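PDB 5JLV: synaptic vesicle glycoprotein 2C from Homo sapiens, which is a synaptic vesicle membrane glycoprotein, probably acting in regulated secretion, whose luminal domain serves as a receptor for botulinum neurotoxin A. Local coordinates for residues 30-35 with 49-54; 35-40 with 60-65; 55-60 with 78-83; 70-75 with 90-95. All coordinates share one frame; numbering follows the deposited sequence.

From the N terminus, residues 30-35 first pair with 49-54, and contact 1 closes one loop of the chain. Before that loop is complete, 35-40 opens contact 2, which closes at 60-65. The two therefore cross. Contact 3 starts after contact 1 has closed but before contact 2 has, and crosses contact 2, with which it shares Val-60. Contact 4 opens at residue 70, inside the span of contact 3, and closes last. No contact nests within another; the loops overlap in a staggered chain. Contacts 1 and 4 build one side of the beta-helix, where strands 46-53 and 71-73 are neighbours. Contacts 2 and 3 build corners and adjoining sides, and Phe-57 packs on both Phe-52 and Phe-72.

Contact 1 of 4, residues 30-35 with 49-54; sequences NFTINF and NGRFIG
Phe-31 lays one face of its ring over the backbone of Gly-50. Gly-50 CA sits 3.6 Å from Phe-31 CZ, displaced toward the rim, and makes a CH-pi contact. The torsion chi1 of 61° explains this: it places CG of Phe-31 between the backbone N and the carbonyl carbon, and the ring leans across to the next strand. An edge of the same ring points at the face of Phe-52. This is an offset edge-to-face pair with planes at 85°, and Phe-31 CE2 is 3.7 Å from Phe-52 CZ. Ile-33 lies alongside Phe-52 and points the same way; its CD1 reaches Phe-52 CE2 at 4.0 Å. These buried groups line the interior of a right-handed quadrilateral beta-helix, the fold of pentapeptide-repeat proteins. Strands 31-33 and 50-53 are parallel neighbours on one of its sides.

Arg-51 joins the strands through its backbone. Its N donates to Phe-31 O at 2.9 Å, and its O accepts from Ile-33 N at 2.8 Å. Ile-53 N continues the ladder to Ile-33 O at 2.9 Å. The side chain of Arg-51 is on the exposed face, side by side with Thr-32. It bends at chi3 (56°), which lays one face of the guanidinium over Ile-53 CD1, 3.5 Å from its plane. At the guanidinium edge a water accepts from Arg-51 NE at 2.8 Å, and the same water links to the hydroxyl of Thr-32. On the inner face, Phe-52 carries the packing onward by stacking on Phe-72.

Contact 2 of 4, residues 35-40 with 60-65; sequences FTMENQ and VTFKDS
Gln-40 O is held by two groups of the facing segment. Thr-61 N donates to it at 3.0 Å in a fairly straight bond, with an N-H...O angle of 160°. Val-60 CA adds a CA-H...O contact to Gln-40 O at 3.3 Å. Together they fix the parallel bridge between Gln-40 and Val-60. The polar end of the Gln-40 side chain is engaged along its own strand, where OE1 bonds His-42 NE2.

The Val-60 side chain fits into the bend that the 37-40 chain makes before the bridge. The chain turns a corner at Asn-39, whose phi is positive, so strands 37-38 and 40-43 run on different sides of the beta-helix. Val-60 CG1 is anti to the backbone N (chi1 169°), which leaves CG2 beside that N and pointed into the corner. There CG2 touches Met-37 O at 3.4 Å and Met-37 CG at 4.1 Å. The two side chains cross at about a right angle.

Met-37 extends through CG and SD before its chain bends at chi3. Its sulfur approaches the Phe-62 ring obliquely. Met-37 SD is 4.2 Å from Phe-62 CZ, a Met-aromatic contact. The Phe-62 ring also meets the rings of Phe-82, His-42 and Phe-67, so Met-37 borders an aromatic cluster inside the coil.

Across the two segments the chemistry is divided: a single backbone hydrogen bond sets the strand alignment, while buried apolar groups fill the inside of the corner. Side-chain hydrogen bonding plays no part in joining them.

Contact 3 of 4, residues 55-60 with 78-83; sequences VKFKSV and VNTYFK
Val-78 O takes two donors. Ser-59 N reaches it across the contact at 2.8 Å. Thr-80 OG1 comes from its own segment at 2.9 Å to Val-78 O, well above the carbonyl plane. The first torsion of Thr-80 puts OG1 beside the backbone N (chi1 -64°), facing back to this carbonyl. The buried hydroxyl therefore has an acceptor although it packs on Phe-57, whose CB is 3.3 Å from Thr-80 OG1.

Two more backbone bonds join the segments. Val-78 N donates to Phe-57 O at 2.8 Å, and Tyr-81 N donates to Val-60 O at 3.0 Å. Thr-80 CA adds a CA-H...O contact to Val-60 O. Between these bonds both segments turn a corner, at Ser-59 and at Asn-79, each with positive phi. Here Ser-59 CA comes to 3.1 Å from Asn-79 O in a CA-H...O contact. The side chains meet outside the corner. Asn-79 ND2 donates to Ser-59 OG at 3.2 Å, which is a weak bond though its angle is 166°. Asn-79 also touches a crystal neighbour.

Equivalent corners stacked in successive coils are a feature of the quadrilateral beta-helix of pentapeptide repeats. Strand 56-58 lies between 37-38 and 76-78 in one parallel sheet. Past the corner, strand 60-63 lies between 40-43 and 81-83 in another. Phe-57 packs on Met-37 and Val-75, and the Phe-82 ring meets Phe-102 of strand 102-103, the next strand of that second sheet, and stands edge-to-face with Phe-97.

Contact 4 of 4, residues 70-75 with 90-95; sequences CTFEDV and TVFDNT
Phe-72 and Phe-92 have similar first torsions, chi1 -69° and -57°, each with CG anti to the carbonyl carbon. The matching turns send both rings inward side by side. They belong to the phenylalanines lined up inside a pentapeptide-repeat beta-helix. The planes are 15° apart but slid, so the rings barely overlap; Phe-72 CD1 is 3.5 Å from Phe-92 CE2. Phe-112 stacks on Phe-92 further along.

The parallel strands 71-73 and 91-93 are laced by backbone bonds. Phe-72 N donates to Val-91 O at 2.8 Å, and Asp-93 N donates to Phe-72 O at 2.7 Å. Thr-90 OG1 accepts Cys-70 N and also bonds Ile-88 O.

On the outer face, Glu-73 OE2 and Asp-93 OD2 are 3.5 Å apart, which probably makes this patch acidic and may raise the proton affinity of one carboxylate. A basic side chain of another protein in the assembly hydrogen-bonds Cys-70 O and packs on Val-91. At the corner, Asn-94 ND2 donates to Asp-74 OD1 at 2.8 Å, with Asp-74 OD1 close to the amide plane of Asn-94. Beside it, one water donates to Val-75 O at 2.7 Å and to Asn-94 O at 2.9 Å.

Contact 1 of 4, residues 30-35 with 49-54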
# COMPACT_ATOMS: atom_id res chain seq x y z
N ASN C 30 -6.61 -21.26 22.05
CA ASN C 30 -8.05 -21.24 21.78
C ASN C 30 -8.89 -21.17 23.06
O ASN C 30 -9.80 -21.99 23.28
CB ASN C 30 -8.46 -22.45 20.93
CG ASN C 30 -9.75 -22.24 20.16
OD1 ASN C 30 -10.53 -21.33 20.46
ND2 ASN C 30 -9.99 -23.08 19.17
N PHE C 31 -8.58 -20.20 23.92
CA PHE C 31 -9.30 -20.04 25.17
C PHE C 31 -9.92 -18.66 25.25
O PHE C 31 -9.50 -17.72 24.55
CB PHE C 31 -8.38 -20.29 26.38
CG PHE C 31 -7.21 -19.35 26.47
CD1 PHE C 31 -5.99 -19.69 25.89
CD2 PHE C 31 -7.31 -18.13 27.14
CE1 PHE C 31 -4.91 -18.83 25.96
CE2 PHE C 31 -6.23 -17.26 27.21
CZ PHE C 31 -5.03 -17.61 26.62
N THR C 32 -10.93 -18.55 26.10
CA THR C 32 -11.53 -17.28 26.40
C THR C 32 -11.51 -17.10 27.89
O THR C 32 -11.99 -17.96 28.63
CB THR C 32 -12.97 -17.20 25.86
OG1 THR C 32 -12.93 -17.24 24.43
CG2 THR C 32 -13.65 -15.90 26.30
N ILE C 33 -10.91 -16.01 28.34
CA ILE C 33 -11.04 -15.57 29.72
C ILE C 33 -11.86 -14.29 29.74
O ILE C 33 -11.61 -13.36 28.96
CB ILE C 33 -9.66 -15.38 30.40
CG1 ILE C 33 -8.99 -16.75 30.62
CG2 ILE C 33 -9.81 -14.68 31.74
CD1 ILE C 33 -7.48 -16.68 30.72
N ASN C 34 -12.88 -14.26 30.59
CA ASN C 34 -13.73 -13.09 30.74
C ASN C 34 -14.10 -12.82 32.20
O ASN C 34 -15.17 -12.28 32.50
CB ASN C 34 -14.98 -13.20 29.84
CG ASN C 34 -15.92 -14.31 30.28
OD1 ASN C 34 -15.56 -15.17 31.09
ND2 ASN C 34 -17.14 -14.30 29.75
N PHE C 35 -13.19 -13.20 33.09
CA PHE C 35 -13.37 -13.06 34.54
C PHE C 35 -12.13 -12.43 35.16
O PHE C 35 -11.05 -12.45 34.56
CB PHE C 35 -13.65 -14.43 35.19
CG PHE C 35 -12.80 -15.56 34.64
CD1 PHE C 35 -13.27 -16.36 33.59
CD2 PHE C 35 -11.54 -15.83 35.17
CE1 PHE C 35 -12.50 -17.39 33.08
CE2 PHE C 35 -10.77 -16.87 34.66
CZ PHE C 35 -11.25 -17.65 33.62
N ASN C 49 -4.01 -17.59 20.14
CA ASN C 49 -5.45 -17.34 19.96
C ASN C 49 -6.20 -17.22 21.29
O ASN C 49 -7.29 -17.76 21.46
CB ASN C 49 -6.06 -18.42 19.05
CG ASN C 49 -5.32 -18.53 17.74
OD1 ASN C 49 -5.51 -17.72 16.84
ND2 ASN C 49 -4.43 -19.52 17.64
N GLY C 50 -5.59 -16.51 22.23
CA GLY C 50 -6.21 -16.25 23.51
C GLY C 50 -7.08 -15.02 23.42
O GLY C 50 -6.69 -14.01 22.81
N ARG C 51 -8.26 -15.11 24.01
CA ARG C 51 -9.17 -13.98 24.07
C ARG C 51 -9.41 -13.56 25.52
O ARG C 51 -10.01 -14.29 26.31
CB ARG C 51 -10.48 -14.32 23.36
CG ARG C 51 -10.29 -14.46 21.85
CD ARG C 51 -11.47 -15.14 21.17
NE ARG C 51 -12.74 -14.46 21.43
CZ ARG C 51 -13.06 -13.24 21.00
NH1 ARG C 51 -12.19 -12.53 20.28
NH2 ARG C 51 -14.25 -12.74 21.28
N PHE C 52 -8.87 -12.40 25.86
CA PHE C 52 -9.10 -11.79 27.15
C PHE C 52 -10.15 -10.70 26.95
O PHE C 52 -9.83 -9.60 26.45
CB PHE C 52 -7.79 -11.20 27.68
CG PHE C 52 -6.65 -12.21 27.73
CD1 PHE C 52 -5.87 -12.47 26.59
CD2 PHE C 52 -6.35 -12.89 28.90
CE1 PHE C 52 -4.83 -13.39 26.64
CE2 PHE C 52 -5.31 -13.81 28.95
CZ PHE C 52 -4.55 -14.05 27.82
N ILE C 53 -11.40 -11.02 27.28
CA ILE C 53 -12.56 -10.18 26.96
C ILE C 53 -13.24 -9.69 28.24
O ILE C 53 -13.84 -10.48 28.97
CB ILE C 53 -13.62 -10.95 26.12
CG1 ILE C 53 -12.98 -11.77 24.98
CG2 ILE C 53 -14.70 -10.00 25.61
CD1 ILE C 53 -12.47 -10.95 23.80
N GLY C 54 -13.14 -8.39 28.51
CA GLY C 54 -13.77 -7.80 29.71
C GLY C 54 -13.09 -8.19 31.01
O GLY C 54 -13.70 -8.16 32.07
O HOH W 1 -10.19 -18.27 21.58
O HOH W 2 -14.37 -15.54 23.39

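Contact 2 of 4, residues 35-40 with 60-65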
# COMPACT_ATOMS: atom_id res chain seq x y z
N PHE C 35 -13.19 -13.20 33.09
CA PHE C 35 -13.37 -13.06 34.54
C PHE C 35 -12.13 -12.43 35.16
O PHE C 35 -11.05 -12.45 34.56
CB PHE C 35 -13.65 -14.43 35.19
CG PHE C 35 -12.80 -15.56 34.64
CD1 PHE C 35 -13.27 -16.36 33.59
CD2 PHE C 35 -11.54 -15.83 35.17
CE1 PHE C 35 -12.50 -17.39 33.08
CE2 PHE C 35 -10.77 -16.87 34.66
CZ PHE C 35 -11.25 -17.65 33.62
N THR C 36 -12.30 -11.87 36.36
CA THR C 36 -11.19 -11.25 37.08
C THR C 36 -9.99 -12.20 37.18
O THR C 36 -10.15 -13.38 37.47
CB THR C 36 -11.62 -10.78 38.49
OG1 THR C 36 -12.67 -9.80 38.38
CG2 THR C 36 -10.44 -10.16 39.26
N MET C 37 -8.80 -11.67 36.87
CA MET C 37 -7.54 -12.38 37.12
C MET C 37 -6.76 -11.59 38.18
O MET C 37 -6.51 -10.39 38.01
CB MET C 37 -6.74 -12.53 35.83
CG MET C 37 -5.72 -13.66 35.84
SD MET C 37 -4.85 -13.88 34.26
CE MET C 37 -6.23 -14.17 33.15
N GLU C 38 -6.38 -12.26 39.26
CA GLU C 38 -5.90 -11.57 40.44
C GLU C 38 -4.76 -12.33 41.14
O GLU C 38 -4.84 -13.54 41.33
CB GLU C 38 -7.06 -11.35 41.41
CG GLU C 38 -6.82 -10.28 42.47
CD GLU C 38 -8.09 -9.93 43.23
OE1 GLU C 38 -9.15 -10.53 42.97
OE2 GLU C 38 -8.02 -9.03 44.10
N ASN C 39 -3.72 -11.59 41.52
CA ASN C 39 -2.59 -12.10 42.31
C ASN C 39 -1.96 -13.37 41.74
O ASN C 39 -1.97 -14.42 42.38
CB ASN C 39 -3.00 -12.32 43.78
CG ASN C 39 -3.42 -11.03 44.45
OD1 ASN C 39 -4.61 -10.82 44.71
ND2 ASN C 39 -2.46 -10.16 44.74
N GLN C 40 -1.44 -13.25 40.52
CA GLN C 40 -0.85 -14.38 39.81
C GLN C 40 0.41 -13.97 39.09
O GLN C 40 0.51 -12.84 38.60
CB GLN C 40 -1.83 -14.96 38.78
CG GLN C 40 -3.09 -15.58 39.35
CD GLN C 40 -4.12 -15.87 38.27
OE1 GLN C 40 -3.78 -15.97 37.09
NE2 GLN C 40 -5.38 -16.00 38.67
N VAL C 60 -1.18 -8.81 38.47
CA VAL C 60 -0.85 -9.95 37.63
C VAL C 60 0.42 -9.59 36.89
O VAL C 60 0.52 -8.51 36.31
CB VAL C 60 -1.99 -10.25 36.62
CG1 VAL C 60 -1.53 -11.27 35.57
CG2 VAL C 60 -3.23 -10.75 37.34
N THR C 61 1.40 -10.49 36.93
CA THR C 61 2.57 -10.36 36.08
C THR C 61 2.70 -11.55 35.12
O THR C 61 2.60 -12.71 35.54
CB THR C 61 3.87 -10.21 36.90
OG1 THR C 61 3.80 -8.99 37.65
CG2 THR C 61 5.08 -10.16 35.99
N PHE C 62 2.86 -11.24 33.84
CA PHE C 62 3.32 -12.20 32.85
C PHE C 62 4.80 -11.93 32.61
O PHE C 62 5.20 -10.78 32.41
CB PHE C 62 2.56 -12.01 31.53
CG PHE C 62 1.11 -12.41 31.61
CD1 PHE C 62 0.14 -11.48 31.95
CD2 PHE C 62 0.72 -13.71 31.29
CE1 PHE C 62 -1.20 -11.84 32.00
CE2 PHE C 62 -0.62 -14.07 31.34
CZ PHE C 62 -1.58 -13.14 31.71
N LYS C 63 5.62 -12.97 32.62
CA LYS C 63 7.05 -12.80 32.41
C LYS C 63 7.57 -13.85 31.43
O LYS C 63 7.18 -15.02 31.49
CB LYS C 63 7.78 -12.85 33.75
CG LYS C 63 9.29 -12.93 33.69
CD LYS C 63 9.90 -12.87 35.10
CE LYS C 63 9.02 -13.56 36.14
NZ LYS C 63 9.77 -13.97 37.35
N ASP C 64 8.44 -13.42 30.50
CA ASP C 64 9.06 -14.30 29.50
C ASP C 64 8.02 -15.09 28.70
O ASP C 64 8.19 -16.27 28.45
CB ASP C 64 10.07 -15.28 30.14
CG ASP C 64 11.14 -14.59 30.95
OD1 ASP C 64 11.54 -13.46 30.61
OD2 ASP C 64 11.59 -15.18 31.95
N SER C 65 6.95 -14.42 28.31
CA SER C 65 5.83 -15.08 27.68
C SER C 65 5.64 -14.60 26.27
O SER C 65 6.08 -13.50 25.91
CB SER C 65 4.55 -14.87 28.50
OG SER C 65 4.63 -15.57 29.73

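Contact 3 of 4, residues 55-60 with 78-83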
# COMPACT_ATOMS: atom_id res chain seq x y z
N VAL C 55 -11.82 -8.55 30.92
CA VAL C 55 -11.06 -9.02 32.06
C VAL C 55 -10.56 -7.85 32.90
O VAL C 55 -10.13 -6.82 32.35
CB VAL C 55 -9.87 -9.89 31.60
CG1 VAL C 55 -8.98 -10.29 32.77
CG2 VAL C 55 -10.37 -11.12 30.85
N LYS C 56 -10.63 -8.00 34.21
CA LYS C 56 -9.89 -7.12 35.12
C LYS C 56 -8.65 -7.84 35.65
O LYS C 56 -8.76 -8.86 36.34
CB LYS C 56 -10.78 -6.64 36.27
CG LYS C 56 -11.96 -5.78 35.82
CD LYS C 56 -12.68 -5.14 36.99
CE LYS C 56 -13.65 -6.11 37.64
NZ LYS C 56 -14.56 -5.41 38.59
N PHE C 57 -7.47 -7.32 35.29
CA PHE C 57 -6.20 -7.80 35.84
C PHE C 57 -5.84 -7.02 37.09
O PHE C 57 -5.87 -5.78 37.09
CB PHE C 57 -5.08 -7.65 34.82
CG PHE C 57 -5.28 -8.45 33.56
CD1 PHE C 57 -4.91 -9.80 33.51
CD2 PHE C 57 -5.81 -7.86 32.42
CE1 PHE C 57 -5.09 -10.54 32.34
CE2 PHE C 57 -5.99 -8.59 31.25
CZ PHE C 57 -5.62 -9.93 31.22
N LYS C 58 -5.51 -7.72 38.17
CA LYS C 58 -5.16 -7.07 39.43
C LYS C 58 -3.94 -7.75 40.01
O LYS C 58 -4.01 -8.93 40.41
CB LYS C 58 -6.33 -7.14 40.42
CG LYS C 58 -7.65 -6.55 39.92
CD LYS C 58 -8.78 -6.80 40.92
CE LYS C 58 -10.11 -6.33 40.33
NZ LYS C 58 -11.20 -6.24 41.34
N SER C 59 -2.82 -7.03 40.04
CA SER C 59 -1.54 -7.58 40.52
C SER C 59 -1.23 -8.90 39.79
O SER C 59 -1.08 -9.95 40.40
CB SER C 59 -1.55 -7.80 42.04
OG SER C 59 -2.10 -6.67 42.71
N VAL C 60 -1.18 -8.81 38.47
CA VAL C 60 -0.85 -9.95 37.63
C VAL C 60 0.42 -9.59 36.89
O VAL C 60 0.52 -8.51 36.31
CB VAL C 60 -1.99 -10.25 36.62
CG1 VAL C 60 -1.53 -11.27 35.57
CG2 VAL C 60 -3.23 -10.75 37.34
N VAL C 78 -4.69 -3.19 37.06
CA VAL C 78 -4.05 -2.49 38.17
C VAL C 78 -2.84 -3.32 38.63
O VAL C 78 -2.93 -4.56 38.76
CB VAL C 78 -5.05 -2.22 39.33
CG1 VAL C 78 -4.42 -1.36 40.42
CG2 VAL C 78 -6.32 -1.55 38.80
N ASN C 79 -1.71 -2.65 38.82
CA ASN C 79 -0.48 -3.31 39.26
C ASN C 79 -0.20 -4.53 38.38
O ASN C 79 0.16 -5.62 38.87
CB ASN C 79 -0.56 -3.67 40.76
CG ASN C 79 0.77 -4.15 41.33
OD1 ASN C 79 1.84 -3.67 40.96
ND2 ASN C 79 0.70 -5.13 42.23
N THR C 80 -0.38 -4.34 37.08
CA THR C 80 -0.24 -5.41 36.11
C THR C 80 0.92 -5.12 35.15
O THR C 80 1.03 -4.02 34.60
CB THR C 80 -1.55 -5.64 35.35
OG1 THR C 80 -2.56 -6.10 36.28
CG2 THR C 80 -1.38 -6.68 34.27
N TYR C 81 1.78 -6.11 34.96
CA TYR C 81 2.95 -5.94 34.10
C TYR C 81 3.19 -7.13 33.19
O TYR C 81 3.03 -8.28 33.59
CB TYR C 81 4.20 -5.76 34.94
CG TYR C 81 4.31 -4.46 35.71
CD1 TYR C 81 4.81 -3.31 35.09
CD2 TYR C 81 4.00 -4.41 37.07
CE1 TYR C 81 4.96 -2.13 35.81
CE2 TYR C 81 4.15 -3.24 37.78
CZ TYR C 81 4.63 -2.10 37.15
OH TYR C 81 4.80 -0.93 37.86
N PHE C 82 3.62 -6.82 31.97
CA PHE C 82 4.17 -7.79 31.05
C PHE C 82 5.66 -7.53 30.94
O PHE C 82 6.07 -6.50 30.39
CB PHE C 82 3.51 -7.63 29.68
CG PHE C 82 2.02 -7.82 29.70
CD1 PHE C 82 1.17 -6.75 29.97
CD2 PHE C 82 1.47 -9.06 29.41
CE1 PHE C 82 -0.21 -6.93 29.98
CE2 PHE C 82 0.09 -9.25 29.41
CZ PHE C 82 -0.75 -8.19 29.71
N LYS C 83 6.47 -8.44 31.48
CA LYS C 83 7.93 -8.29 31.53
C LYS C 83 8.63 -9.25 30.57
O LYS C 83 8.46 -10.47 30.68
CB LYS C 83 8.44 -8.52 32.95
CG LYS C 83 7.84 -7.59 34.00
CD LYS C 83 8.37 -7.86 35.40
CE LYS C 83 7.53 -7.15 36.46
NZ LYS C 83 8.07 -7.29 37.84

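Contact 4 of 4, residues 70-75 with 90-95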
# COMPACT_ATOMS: atom_id res chain seq x y z
N CYS C 70 -3.49 -13.12 19.82
CA CYS C 70 -4.39 -12.93 20.93
C CYS C 70 -5.21 -11.68 20.73
O CYS C 70 -4.88 -10.85 19.87
CB CYS C 70 -3.62 -12.90 22.25
SG CYS C 70 -2.92 -14.52 22.68
N THR C 71 -6.32 -11.59 21.46
CA THR C 71 -7.16 -10.39 21.50
C THR C 71 -7.35 -9.99 22.96
O THR C 71 -7.79 -10.81 23.78
CB THR C 71 -8.54 -10.65 20.87
OG1 THR C 71 -8.38 -11.05 19.50
CG2 THR C 71 -9.42 -9.40 20.93
N PHE C 72 -6.97 -8.76 23.28
CA PHE C 72 -7.32 -8.15 24.56
C PHE C 72 -8.39 -7.11 24.28
O PHE C 72 -8.16 -6.17 23.52
CB PHE C 72 -6.09 -7.48 25.20
CG PHE C 72 -5.03 -8.45 25.68
CD1 PHE C 72 -4.09 -8.99 24.78
CD2 PHE C 72 -4.96 -8.82 27.02
CE1 PHE C 72 -3.10 -9.87 25.23
CE2 PHE C 72 -3.98 -9.71 27.46
CZ PHE C 72 -3.05 -10.23 26.57
N GLU C 73 -9.57 -7.30 24.87
CA GLU C 73 -10.72 -6.46 24.54
C GLU C 73 -11.50 -6.04 25.78
O GLU C 73 -11.93 -6.88 26.57
CB GLU C 73 -11.64 -7.20 23.57
CG GLU C 73 -12.82 -6.40 23.10
CD GLU C 73 -13.57 -7.10 22.00
OE1 GLU C 73 -14.60 -7.74 22.31
OE2 GLU C 73 -13.13 -7.04 20.84
N ASP C 74 -11.69 -4.72 25.92
CA ASP C 74 -12.38 -4.13 27.08
C ASP C 74 -11.79 -4.61 28.40
O ASP C 74 -12.52 -5.04 29.30
CB ASP C 74 -13.90 -4.42 27.03
CG ASP C 74 -14.61 -3.64 25.94
OD1 ASP C 74 -14.22 -2.48 25.67
OD2 ASP C 74 -15.58 -4.18 25.35
N VAL C 75 -10.47 -4.53 28.51
CA VAL C 75 -9.79 -4.94 29.73
C VAL C 75 -9.27 -3.74 30.53
O VAL C 75 -8.89 -2.71 29.95
CB VAL C 75 -8.66 -5.99 29.49
CG1 VAL C 75 -9.08 -7.01 28.43
CG2 VAL C 75 -7.35 -5.34 29.11
N THR C 90 -1.22 -9.47 17.53
CA THR C 90 -2.14 -9.40 18.65
C THR C 90 -2.88 -8.06 18.60
O THR C 90 -2.32 -7.05 18.15
CB THR C 90 -1.40 -9.64 19.99
OG1 THR C 90 -1.04 -11.02 20.08
CG2 THR C 90 -2.26 -9.27 21.22
N VAL C 91 -4.14 -8.08 19.02
CA VAL C 91 -4.99 -6.89 18.97
C VAL C 91 -5.30 -6.44 20.39
O VAL C 91 -5.70 -7.24 21.25
CB VAL C 91 -6.28 -7.18 18.20
CG1 VAL C 91 -7.23 -5.98 18.26
CG2 VAL C 91 -5.96 -7.56 16.76
N PHE C 92 -5.10 -5.15 20.64
CA PHE C 92 -5.46 -4.53 21.89
C PHE C 92 -6.58 -3.52 21.63
O PHE C 92 -6.34 -2.41 21.13
CB PHE C 92 -4.24 -3.84 22.52
CG PHE C 92 -3.06 -4.77 22.73
CD1 PHE C 92 -2.07 -4.91 21.76
CD2 PHE C 92 -2.95 -5.51 23.90
CE1 PHE C 92 -0.98 -5.76 21.96
CE2 PHE C 92 -1.86 -6.37 24.11
CZ PHE C 92 -0.89 -6.49 23.14
N ASP C 93 -7.80 -3.95 21.94
CA ASP C 93 -9.02 -3.21 21.59
C ASP C 93 -9.69 -2.67 22.84
O ASP C 93 -10.26 -3.42 23.65
CB ASP C 93 -9.97 -4.13 20.81
CG ASP C 93 -11.18 -3.39 20.25
OD1 ASP C 93 -11.34 -2.18 20.53
OD2 ASP C 93 -11.99 -4.02 19.54
N ASN C 94 -9.62 -1.35 23.01
CA ASN C 94 -10.18 -0.70 24.19
C ASN C 94 -9.66 -1.29 25.52
O ASN C 94 -10.44 -1.62 26.43
CB ASN C 94 -11.72 -0.71 24.14
CG ASN C 94 -12.32 0.44 24.91
OD1 ASN C 94 -11.75 1.54 24.95
ND2 ASN C 94 -13.48 0.21 25.52
N THR C 95 -8.33 -1.43 25.61
CA THR C 95 -7.67 -1.76 26.87
C THR C 95 -7.18 -0.48 27.55
O THR C 95 -7.20 0.60 26.95
CB THR C 95 -6.48 -2.71 26.66
OG1 THR C 95 -5.36 -1.98 26.14
CG2 THR C 95 -6.84 -3.85 25.72
O HOH W 3 -10.71 -0.86 29.18